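Local coordinates for 3-hydroxyadipyl-CoA dehydrogenase (Escherichia coli, PDB 3MOG), which catalyses the NAD-dependent oxidation of 3-hydroxyadipyl-CoA to 3-oxoadipyl-CoA in the bacterial degradation of phenylacetate, at residues M396-Q406 / R456-R466; L322-A330 / R440-L448. One frame throughout, in Å; residues are numbered along the deposited sequence.

Contact 1 (M396-Q406 / R456-R466)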
loop_
_atom_site.group_PDB
_atom_site.type_symbol
_atom_site.label_atom_id
_atom_site.label_comp_id
_atom_site.label_asym_id
_atom_site.label_seq_id
_atom_site.Cartn_x
_atom_site.Cartn_y
_atom_site.Cartn_z
ATOM N N MET C 396 3.795 -13.564 14.999
ATOM C CA MET C 396 2.996 -12.496 14.362
ATOM C C MET C 396 1.778 -12.056 15.179
ATOM O O MET C 396 1.466 -10.869 15.205
ATOM C CB MET C 396 2.604 -12.880 12.949
ATOM C CG MET C 396 3.786 -12.823 11.976
ATOM S SD MET C 396 4.282 -11.155 11.526
ATOM C CE MET C 396 2.903 -10.825 10.446
ATOM N N ILE C 397 1.119 -12.999 15.859
ATOM C CA ILE C 397 0.045 -12.679 16.807
ATOM C C ILE C 397 0.572 -11.744 17.911
ATOM O O ILE C 397 -0.045 -10.716 18.219
ATOM C CB ILE C 397 -0.563 -13.972 17.451
ATOM C CG1 ILE C 397 -1.406 -14.745 16.442
ATOM C CG2 ILE C 397 -1.446 -13.648 18.651
ATOM C CD1 ILE C 397 -1.761 -16.158 16.893
ATOM N N ILE C 398 1.722 -12.105 18.477
ATOM C CA ILE C 398 2.363 -11.336 19.560
ATOM C C ILE C 398 2.823 -9.930 19.115
ATOM O O ILE C 398 2.654 -8.937 19.829
ATOM C CB ILE C 398 3.541 -12.149 20.125
ATOM C CG1 ILE C 398 3.024 -13.416 20.822
ATOM C CG2 ILE C 398 4.424 -11.317 21.052
ATOM C CD1 ILE C 398 4.146 -14.394 21.163
ATOM N N ASN C 399 3.394 -9.866 17.924
ATOM C CA ASN C 399 3.818 -8.616 17.293
ATOM C C ASN C 399 2.664 -7.622 17.140
ATOM O O ASN C 399 2.782 -6.445 17.505
ATOM C CB ASN C 399 4.401 -8.948 15.927
ATOM C CG ASN C 399 5.381 -7.914 15.439
ATOM O OD1 ASN C 399 6.095 -7.294 16.223
ATOM N ND2 ASN C 399 5.451 -7.751 14.119
ATOM N N GLU C 400 1.547 -8.120 16.622
ATOM C CA GLU C 400 0.290 -7.370 16.520
ATOM C C GLU C 400 -0.289 -6.919 17.874
ATOM O O GLU C 400 -0.769 -5.789 17.998
ATOM C CB GLU C 400 -0.736 -8.189 15.724
ATOM C CG GLU C 400 -1.845 -7.340 15.128
ATOM C CD GLU C 400 -1.298 -6.213 14.282
ATOM O OE1 GLU C 400 -1.474 -5.037 14.668
ATOM O OE2 GLU C 400 -0.664 -6.510 13.251
ATOM N N ALA C 401 -0.227 -7.780 18.890
ATOM C CA ALA C 401 -0.633 -7.394 20.256
ATOM C C ALA C 401 0.242 -6.273 20.830
ATOM O O ALA C 401 -0.252 -5.341 21.470
ATOM C CB ALA C 401 -0.590 -8.593 21.178
ATOM N N LEU C 402 1.540 -6.367 20.575
ATOM C CA LEU C 402 2.487 -5.373 20.999
ATOM C C LEU C 402 2.256 -4.041 20.292
ATOM O O LEU C 402 2.380 -2.979 20.905
ATOM C CB LEU C 402 3.908 -5.859 20.719
ATOM C CG LEU C 402 4.543 -6.871 21.670
ATOM C CD1 LEU C 402 5.771 -7.412 20.998
ATOM C CD2 LEU C 402 4.892 -6.274 23.029
ATOM N N ASP C 403 1.924 -4.087 19.005
ATOM C CA ASP C 403 1.653 -2.851 18.271
ATOM C C ASP C 403 0.390 -2.167 18.798
ATOM O O ASP C 403 0.337 -0.938 18.907
ATOM C CB ASP C 403 1.526 -3.111 16.777
ATOM C CG ASP C 403 1.212 -1.846 15.999
ATOM O OD1 ASP C 403 2.119 -1.005 15.851
ATOM O OD2 ASP C 403 0.053 -1.681 15.556
ATOM N N ALA C 404 -0.611 -2.965 19.141
ATOM C CA ALA C 404 -1.838 -2.428 19.695
ATOM C C ALA C 404 -1.566 -1.760 21.045
ATOM O O ALA C 404 -2.118 -0.690 21.323
ATOM C CB ALA C 404 -2.897 -3.526 19.828
ATOM N N LEU C 405 -0.701 -2.379 21.858
ATOM C CA LEU C 405 -0.335 -1.836 23.184
ATOM C C LEU C 405 0.428 -0.537 23.036
ATOM O O LEU C 405 0.146 0.432 23.727
ATOM C CB LEU C 405 0.479 -2.844 23.996
ATOM C CG LEU C 405 1.047 -2.416 25.359
ATOM C CD1 LEU C 405 -0.057 -1.948 26.314
ATOM C CD2 LEU C 405 1.848 -3.571 25.981
ATOM N N GLN C 406 1.360 -0.514 22.089
ATOM C CA GLN C 406 2.161 0.668 21.814
ATOM C C GLN C 406 1.332 1.857 21.319
ATOM O O GLN C 406 1.611 3.010 21.663
ATOM C CB GLN C 406 3.253 0.333 20.802
ATOM C CG GLN C 406 4.352 1.371 20.774
ATOM C CD GLN C 406 5.569 0.920 20.006
ATOM O OE1 GLN C 406 5.475 0.113 19.076
ATOM N NE2 GLN C 406 6.731 1.436 20.400
ATOM N N ARG C 456 5.557 -6.491 6.179
ATOM C CA ARG C 456 4.675 -7.345 6.948
ATOM C C ARG C 456 5.362 -8.035 8.155
ATOM O O ARG C 456 4.762 -8.189 9.214
ATOM C CB ARG C 456 4.105 -8.393 5.981
ATOM C CG ARG C 456 3.211 -9.414 6.615
ATOM C CD ARG C 456 2.762 -10.455 5.620
ATOM N NE ARG C 456 2.124 -11.556 6.326
ATOM C CZ ARG C 456 0.862 -11.562 6.734
ATOM N NH1 ARG C 456 0.074 -10.524 6.491
ATOM N NH2 ARG C 456 0.388 -12.613 7.387
ATOM N N TYR C 457 6.618 -8.440 7.989
ATOM C CA TYR C 457 7.322 -9.159 9.040
ATOM C C TYR C 457 8.195 -8.261 9.932
ATOM O O TYR C 457 8.975 -8.775 10.725
ATOM C CB TYR C 457 8.078 -10.388 8.472
ATOM C CG TYR C 457 7.107 -11.368 7.898
ATOM C CD1 TYR C 457 6.326 -12.162 8.730
ATOM C CD2 TYR C 457 6.906 -11.455 6.519
ATOM C CE1 TYR C 457 5.384 -13.027 8.208
ATOM C CE2 TYR C 457 5.977 -12.326 5.990
ATOM C CZ TYR C 457 5.213 -13.101 6.832
ATOM O OH TYR C 457 4.277 -13.958 6.299
ATOM N N ARG C 458 8.037 -6.935 9.814
ATOM C CA ARG C 458 8.745 -6.005 10.692
ATOM C C ARG C 458 8.427 -6.266 12.172
ATOM O O ARG C 458 7.259 -6.396 12.552
ATOM C CB ARG C 458 8.485 -4.535 10.307
ATOM C CG ARG C 458 7.065 -3.973 10.592
ATOM C CD ARG C 458 6.966 -3.274 11.940
ATOM N NE ARG C 458 5.598 -2.872 12.260
ATOM C CZ ARG C 458 4.702 -3.678 12.813
ATOM N NH1 ARG C 458 5.035 -4.926 13.090
ATOM N NH2 ARG C 458 3.474 -3.244 13.070
ATOM N N PRO C 459 9.475 -6.389 13.006
ATOM C CA PRO C 459 9.294 -6.351 14.456
ATOM C C PRO C 459 8.807 -4.955 14.828
ATOM O O PRO C 459 9.346 -3.953 14.306
ATOM C CB PRO C 459 10.713 -6.496 14.981
ATOM C CG PRO C 459 11.483 -7.122 13.870
ATOM C CD PRO C 459 10.886 -6.597 12.630
ATOM N N CYS C 460 7.786 -4.857 15.674
ATOM C CA CYS C 460 7.293 -3.523 16.012
ATOM C C CYS C 460 8.227 -2.862 17.030
ATOM O O CYS C 460 9.019 -3.541 17.682
ATOM C CB CYS C 460 5.824 -3.530 16.467
ATOM S SG CYS C 460 5.588 -4.120 18.108
ATOM N N SER C 461 8.132 -1.543 17.159
ATOM C CA SER C 461 9.079 -0.788 17.981
ATOM C C SER C 461 9.104 -1.267 19.455
ATOM O O SER C 461 10.184 -1.373 20.057
ATOM C CB SER C 461 8.829 0.718 17.814
ATOM O OG SER C 461 9.339 1.463 18.904
ATOM N N LEU C 462 7.935 -1.636 19.993
ATOM C CA LEU C 462 7.835 -2.166 21.374
ATOM C C LEU C 462 8.458 -3.555 21.547
ATOM O O LEU C 462 8.941 -3.894 22.634
ATOM C CB LEU C 462 6.375 -2.165 21.875
ATOM C CG LEU C 462 6.114 -2.530 23.346
ATOM C CD1 LEU C 462 6.840 -1.560 24.292
ATOM C CD2 LEU C 462 4.616 -2.549 23.641
ATOM N N LEU C 463 8.444 -4.364 20.487
ATOM C CA LEU C 463 9.145 -5.635 20.526
ATOM C C LEU C 463 10.643 -5.419 20.672
ATOM O O LEU C 463 11.252 -6.031 21.559
ATOM C CB LEU C 463 8.816 -6.541 19.329
ATOM C CG LEU C 463 9.508 -7.910 19.214
ATOM C CD1 LEU C 463 9.266 -8.827 20.405
ATOM C CD2 LEU C 463 9.083 -8.621 17.939
ATOM N N ARG C 464 11.235 -4.550 19.845
ATOM C CA ARG C 464 12.678 -4.227 20.004
ATOM C C ARG C 464 12.960 -3.712 21.413
ATOM O O ARG C 464 13.941 -4.112 22.040
ATOM C CB ARG C 464 13.193 -3.196 18.982
ATOM C CG ARG C 464 12.910 -3.547 17.508
ATOM C CD ARG C 464 13.738 -2.681 16.559
ATOM N NE ARG C 464 13.553 -3.097 15.176
ATOM C CZ ARG C 464 14.237 -4.061 14.567
ATOM N NH1 ARG C 464 15.198 -4.728 15.201
ATOM N NH2 ARG C 464 13.972 -4.343 13.301
ATOM N N GLN C 465 12.074 -2.836 21.889
ATOM C CA GLN C 465 12.146 -2.250 23.220
ATOM C C GLN C 465 12.122 -3.323 24.303
ATOM O O GLN C 465 12.910 -3.259 25.251
ATOM C CB GLN C 465 11.002 -1.248 23.407
ATOM C CG GLN C 465 10.882 -0.570 24.780
ATOM C CD GLN C 465 9.824 0.556 24.791
ATOM O OE1 GLN C 465 9.160 0.800 25.814
ATOM N NE2 GLN C 465 9.662 1.237 23.646
ATOM N N ARG C 466 11.248 -4.316 24.152
ATOM C CA ARG C 466 11.164 -5.385 25.150
ATOM C C ARG C 466 12.296 -6.410 25.072
ATOM O O ARG C 466 12.677 -6.987 26.095
ATOM C CB ARG C 466 9.795 -6.062 25.148
ATOM C CG ARG C 466 8.735 -5.186 25.792
ATOM C CD ARG C 466 7.538 -5.990 26.210
ATOM N NE ARG C 466 6.579 -5.131 26.879
ATOM C CZ ARG C 466 5.378 -5.501 27.309
ATOM N NH1 ARG C 466 4.939 -6.745 27.139
ATOM N NH2 ARG C 466 4.606 -4.605 27.907
#
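With chi1 at -155°, which sets CG opposite the backbone N, N399 carries its amide across to the chain at R458-C460; Q406, likewise turned and then extended, reaches the start of helix 461-473. N399 uses both ends of its amide: ND2 donates to R458 O at 2.7 Å, nearly in the amide plane, while OD1 accepts from C460 N on a lone pair at 3.0 Å. This two-point grip fixes the rotation of the amide and ties down the N-cap residue of the helix. Q406 NE2 donates to S461 OG (3.0 Å), a hydroxyl also bonded to H451 of the second subunit, and Q406 OE1 receives a weak bond from L462 N. Both helices belong to the C-terminal domain of the 3-hydroxyacyl-CoA dehydrogenase family, and the axes of 396-406 and 461-466 cross at 99°, 8.9 Å apart. Between them L402 CD1 packs on L463 CB at 3.6 Å, L402 CD2 on L462 CD2, and L402 CB against C460 SG. At the other end M396 sets SD 4.7 Å from the Y457 ring centroid, an oblique Met-aromatic contact. D403 OD1 pairs with R458 NH2 by charge alone, at a long 3.8 Å, while OD2 forms salt bridges with R193 and R258.

Contact 2 (L322-A330 / R440-L448)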
loop_
_atom_site.group_PDB
_atom_site.type_symbol
_atom_site.label_atom_id
_atom_site.label_comp_id
_atom_site.label_asym_id
_atom_site.label_seq_id
_atom_site.Cartn_x
_atom_site.Cartn_y
_atom_site.Cartn_z
ATOM N N LEU C 322 19.475 -31.006 14.856
ATOM C CA LEU C 322 18.048 -30.783 14.978
ATOM C C LEU C 322 17.877 -29.426 15.652
ATOM O O LEU C 322 18.227 -29.256 16.831
ATOM C CB LEU C 322 17.389 -31.883 15.808
ATOM C CG LEU C 322 15.890 -31.721 16.053
ATOM C CD1 LEU C 322 15.126 -31.903 14.756
ATOM C CD2 LEU C 322 15.380 -32.680 17.122
ATOM N N ILE C 323 17.368 -28.460 14.889
ATOM C CA ILE C 323 17.368 -27.057 15.306
ATOM C C ILE C 323 15.942 -26.534 15.323
ATOM O O ILE C 323 15.223 -26.634 14.324
ATOM C CB ILE C 323 18.281 -26.186 14.402
ATOM C CG1 ILE C 323 19.717 -26.747 14.377
ATOM C CG2 ILE C 323 18.306 -24.729 14.881
ATOM C CD1 ILE C 323 20.684 -26.043 13.408
ATOM N N GLU C 324 15.520 -26.042 16.485
ATOM C CA GLU C 324 14.267 -25.308 16.611
ATOM C C GLU C 324 14.311 -24.060 15.713
ATOM O O GLU C 324 15.319 -23.369 15.680
ATOM C CB GLU C 324 14.030 -24.917 18.069
ATOM C CG GLU C 324 13.676 -26.102 18.966
ATOM C CD GLU C 324 13.058 -25.666 20.277
ATOM O OE1 GLU C 324 13.724 -25.821 21.317
ATOM O OE2 GLU C 324 11.908 -25.169 20.273
ATOM N N THR C 325 13.239 -23.811 14.961
ATOM C CA THR C 325 13.244 -22.722 13.949
ATOM C C THR C 325 13.443 -21.339 14.552
ATOM O O THR C 325 12.810 -20.985 15.555
ATOM C CB THR C 325 11.987 -22.725 13.027
ATOM O OG1 THR C 325 12.145 -21.732 12.011
ATOM C CG2 THR C 325 10.677 -22.471 13.800
ATOM N N GLN C 326 14.378 -20.606 13.952
ATOM C CA GLN C 326 14.604 -19.182 14.187
ATOM C C GLN C 326 14.242 -18.400 12.905
ATOM O O GLN C 326 14.516 -17.192 12.788
ATOM C CB GLN C 326 16.080 -18.940 14.538
ATOM C CG GLN C 326 16.552 -19.667 15.818
ATOM C CD GLN C 326 18.073 -19.638 16.012
ATOM O OE1 GLN C 326 18.775 -18.797 15.445
ATOM N NE2 GLN C 326 18.579 -20.557 16.827
ATOM N N GLY C 327 13.666 -19.097 11.929
ATOM C CA GLY C 327 13.218 -18.447 10.700
ATOM C C GLY C 327 14.154 -18.607 9.524
ATOM O O GLY C 327 13.896 -18.068 8.442
ATOM N N GLU C 328 15.252 -19.325 9.749
ATOM C CA GLU C 328 16.146 -19.740 8.674
ATOM C C GLU C 328 15.797 -21.147 8.226
ATOM O O GLU C 328 15.348 -21.960 9.027
ATOM C CB GLU C 328 17.594 -19.678 9.132
ATOM C CG GLU C 328 18.063 -18.286 9.523
ATOM C CD GLU C 328 19.531 -18.269 9.906
ATOM O OE1 GLU C 328 20.374 -17.915 9.047
ATOM O OE2 GLU C 328 19.840 -18.633 11.063
ATOM N N THR C 329 15.972 -21.429 6.938
ATOM C CA THR C 329 15.639 -22.751 6.411
ATOM C C THR C 329 16.693 -23.782 6.806
ATOM O O THR C 329 17.855 -23.451 7.025
ATOM C CB THR C 329 15.520 -22.764 4.868
ATOM O OG1 THR C 329 16.788 -22.443 4.297
ATOM C CG2 THR C 329 14.459 -21.761 4.381
ATOM N N ALA C 330 16.260 -25.033 6.885
ATOM C CA ALA C 330 17.151 -26.177 7.034
ATOM C C ALA C 330 18.258 -26.164 5.983
ATOM O O ALA C 330 19.430 -26.367 6.319
ATOM C CB ALA C 330 16.345 -27.470 6.968
ATOM N N ARG C 440 13.915 -13.969 21.470
ATOM C CA ARG C 440 13.619 -15.100 20.612
ATOM C C ARG C 440 12.570 -14.762 19.547
ATOM O O ARG C 440 12.725 -15.137 18.386
ATOM C CB ARG C 440 13.146 -16.285 21.459
ATOM C CG ARG C 440 12.989 -17.566 20.661
ATOM C CD ARG C 440 12.725 -18.757 21.549
ATOM N NE ARG C 440 12.569 -19.940 20.717
ATOM C CZ ARG C 440 12.424 -21.174 21.187
ATOM N NH1 ARG C 440 12.270 -22.171 20.330
ATOM N NH2 ARG C 440 12.409 -21.410 22.504
ATOM N N ILE C 441 11.507 -14.074 19.951
ATOM C CA ILE C 441 10.470 -13.630 19.013
ATOM C C ILE C 441 11.056 -12.606 18.049
ATOM O O ILE C 441 10.831 -12.685 16.840
ATOM C CB ILE C 441 9.227 -13.039 19.741
ATOM C CG1 ILE C 441 8.568 -14.100 20.633
ATOM C CG2 ILE C 441 8.217 -12.446 18.740
ATOM C CD1 ILE C 441 8.233 -15.391 19.920
ATOM N N LEU C 442 11.839 -11.674 18.592
ATOM C CA LEU C 442 12.525 -10.666 17.780
ATOM C C LEU C 442 13.417 -11.266 16.699
ATOM O O LEU C 442 13.317 -10.874 15.542
ATOM C CB LEU C 442 13.346 -9.711 18.658
ATOM C CG LEU C 442 14.208 -8.704 17.928
ATOM C CD1 LEU C 442 13.337 -7.591 17.315
ATOM C CD2 LEU C 442 15.290 -8.143 18.831
ATOM N N ARG C 443 14.277 -12.214 17.076
ATOM C CA ARG C 443 15.218 -12.826 16.125
ATOM C C ARG C 443 14.507 -13.516 14.939
ATOM O O ARG C 443 14.907 -13.354 13.782
ATOM C CB ARG C 443 16.139 -13.814 16.846
ATOM C CG ARG C 443 17.121 -14.552 15.923
ATOM C CD ARG C 443 18.077 -15.434 16.715
ATOM N NE ARG C 443 17.369 -16.334 17.630
ATOM C CZ ARG C 443 17.958 -17.067 18.569
ATOM N NH1 ARG C 443 19.278 -17.028 18.723
ATOM N NH2 ARG C 443 17.222 -17.848 19.349
ATOM N N LEU C 444 13.459 -14.265 15.264
ATOM C CA LEU C 444 12.614 -14.940 14.295
ATOM C C LEU C 444 12.004 -13.962 13.283
ATOM O O LEU C 444 12.187 -14.123 12.070
ATOM C CB LEU C 444 11.529 -15.702 15.042
ATOM C CG LEU C 444 10.347 -16.348 14.322
ATOM C CD1 LEU C 444 10.793 -17.309 13.260
ATOM C CD2 LEU C 444 9.567 -17.097 15.378
ATOM N N LEU C 445 11.319 -12.938 13.781
ATOM C CA LEU C 445 10.685 -11.954 12.905
ATOM C C LEU C 445 11.701 -11.221 12.027
ATOM O O LEU C 445 11.430 -11.012 10.839
ATOM C CB LEU C 445 9.776 -10.988 13.691
ATOM C CG LEU C 445 8.504 -11.615 14.296
ATOM C CD1 LEU C 445 7.786 -10.660 15.191
ATOM C CD2 LEU C 445 7.524 -12.096 13.240
ATOM N N GLU C 446 12.870 -10.880 12.585
ATOM C CA GLU C 446 13.972 -10.272 11.803
ATOM C C GLU C 446 14.423 -11.173 10.671
ATOM O O GLU C 446 14.653 -10.693 9.554
ATOM C CB GLU C 446 15.183 -9.909 12.675
ATOM C CG GLU C 446 14.993 -8.662 13.529
ATOM C CD GLU C 446 16.213 -8.321 14.384
ATOM O OE1 GLU C 446 16.839 -9.247 14.929
ATOM O OE2 GLU C 446 16.542 -7.125 14.514
ATOM N N ASN C 447 14.526 -12.475 10.949
ATOM C CA ASN C 447 14.876 -13.452 9.906
ATOM C C ASN C 447 13.799 -13.568 8.842
ATOM O O ASN C 447 14.101 -13.559 7.653
ATOM C CB ASN C 447 15.176 -14.824 10.505
ATOM C CG ASN C 447 16.601 -14.937 11.022
ATOM O OD1 ASN C 447 17.526 -14.323 10.490
ATOM N ND2 ASN C 447 16.777 -15.717 12.069
ATOM N N LEU C 448 12.539 -13.649 9.267
ATOM C CA LEU C 448 11.420 -13.635 8.314
ATOM C C LEU C 448 11.407 -12.372 7.445
ATOM O O LEU C 448 11.236 -12.461 6.233
ATOM C CB LEU C 448 10.088 -13.817 9.034
ATOM C CG LEU C 448 9.918 -15.168 9.740
ATOM C CD1 LEU C 448 8.612 -15.200 10.439
ATOM C CD2 LEU C 448 10.001 -16.328 8.741
HETATM O O HOH W 1 11.259 -22.311 17.577
HETATM O O HOH W 2 13.524 -19.526 17.636
HETATM O O HOH W 3 19.126 -16.708 13.476
#
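Q326 and N447 meet through a direct hydrogen bond between the loop after strand 320-324 and helix 438-452: N447 ND2 donates to Q326 O at 2.8 Å, with an N-H...O angle of 166°. The oxygen lies close to the amide plane of N447, yet the donor sits above the carbonyl plane. The same oxygen receives a CA-H...O contact from L444, its CA 3.3 Å from Q326 O and almost straight in line, so two groups three residues apart converge on one carbonyl. The Q326 side chain lies over R443 as a flat stack: amide and guanidinium planes are 10° apart, and Q326 CD stands 3.6 Å above the guanidinium, over its centre. R443 is bent at chi3, which turns its guanidinium under the amide, and its NH2 forms a salt bridge with D312. At the far end of the contact R440, extended from CG to NE, forms a hydrogen-bonded salt bridge, NH1 to E324 OE2 at 3.0 Å, with OE2 in the guanidinium plane and NH1 above the carboxylate plane.

A CB on G327 would point toward the helix and lie about 3.1 Å from N447 CB and L444 O, so the absence of a side chain permits the close approach. Its phi is positive (101°), and L444 CD1 packs 3.6 Å from G327 N. T325 OG1 accepts from G327 N, forming an ST turn that holds the loop. Further out, two waters join T325 O to R440, and a third links Q326 OE1, E328 OE2 and N447 ND2; E328 also pairs with R336. The loop thereby docks the reduced Rossmann-fold domain on the C-terminal domain. Since most of the contacts here are polar, this join probably depends more on directional bonds and partly hydrated polar groups than on hydrophobic packing.

Contact 1 is the more deeply buried: eleven of its sixteen touching residues are buried, and its centre lies about 17 Å from that of the chain. Contact 2, about 24 Å out, is only partly buried and holds bridging waters. Contact 1 stays within the C-terminal domain and combines leucine packing around L402 with amide grips on backbone, whereas contact 2 joins that domain to the reduced Rossmann-fold domain chiefly through polar groups. Their centres are 16 Å apart, and helix 438-452 connects them. Its L445 packs against N399 and L463, its L442 on P459, and E446 OE2 makes a 2.8 Å salt bridge with R464 NH1.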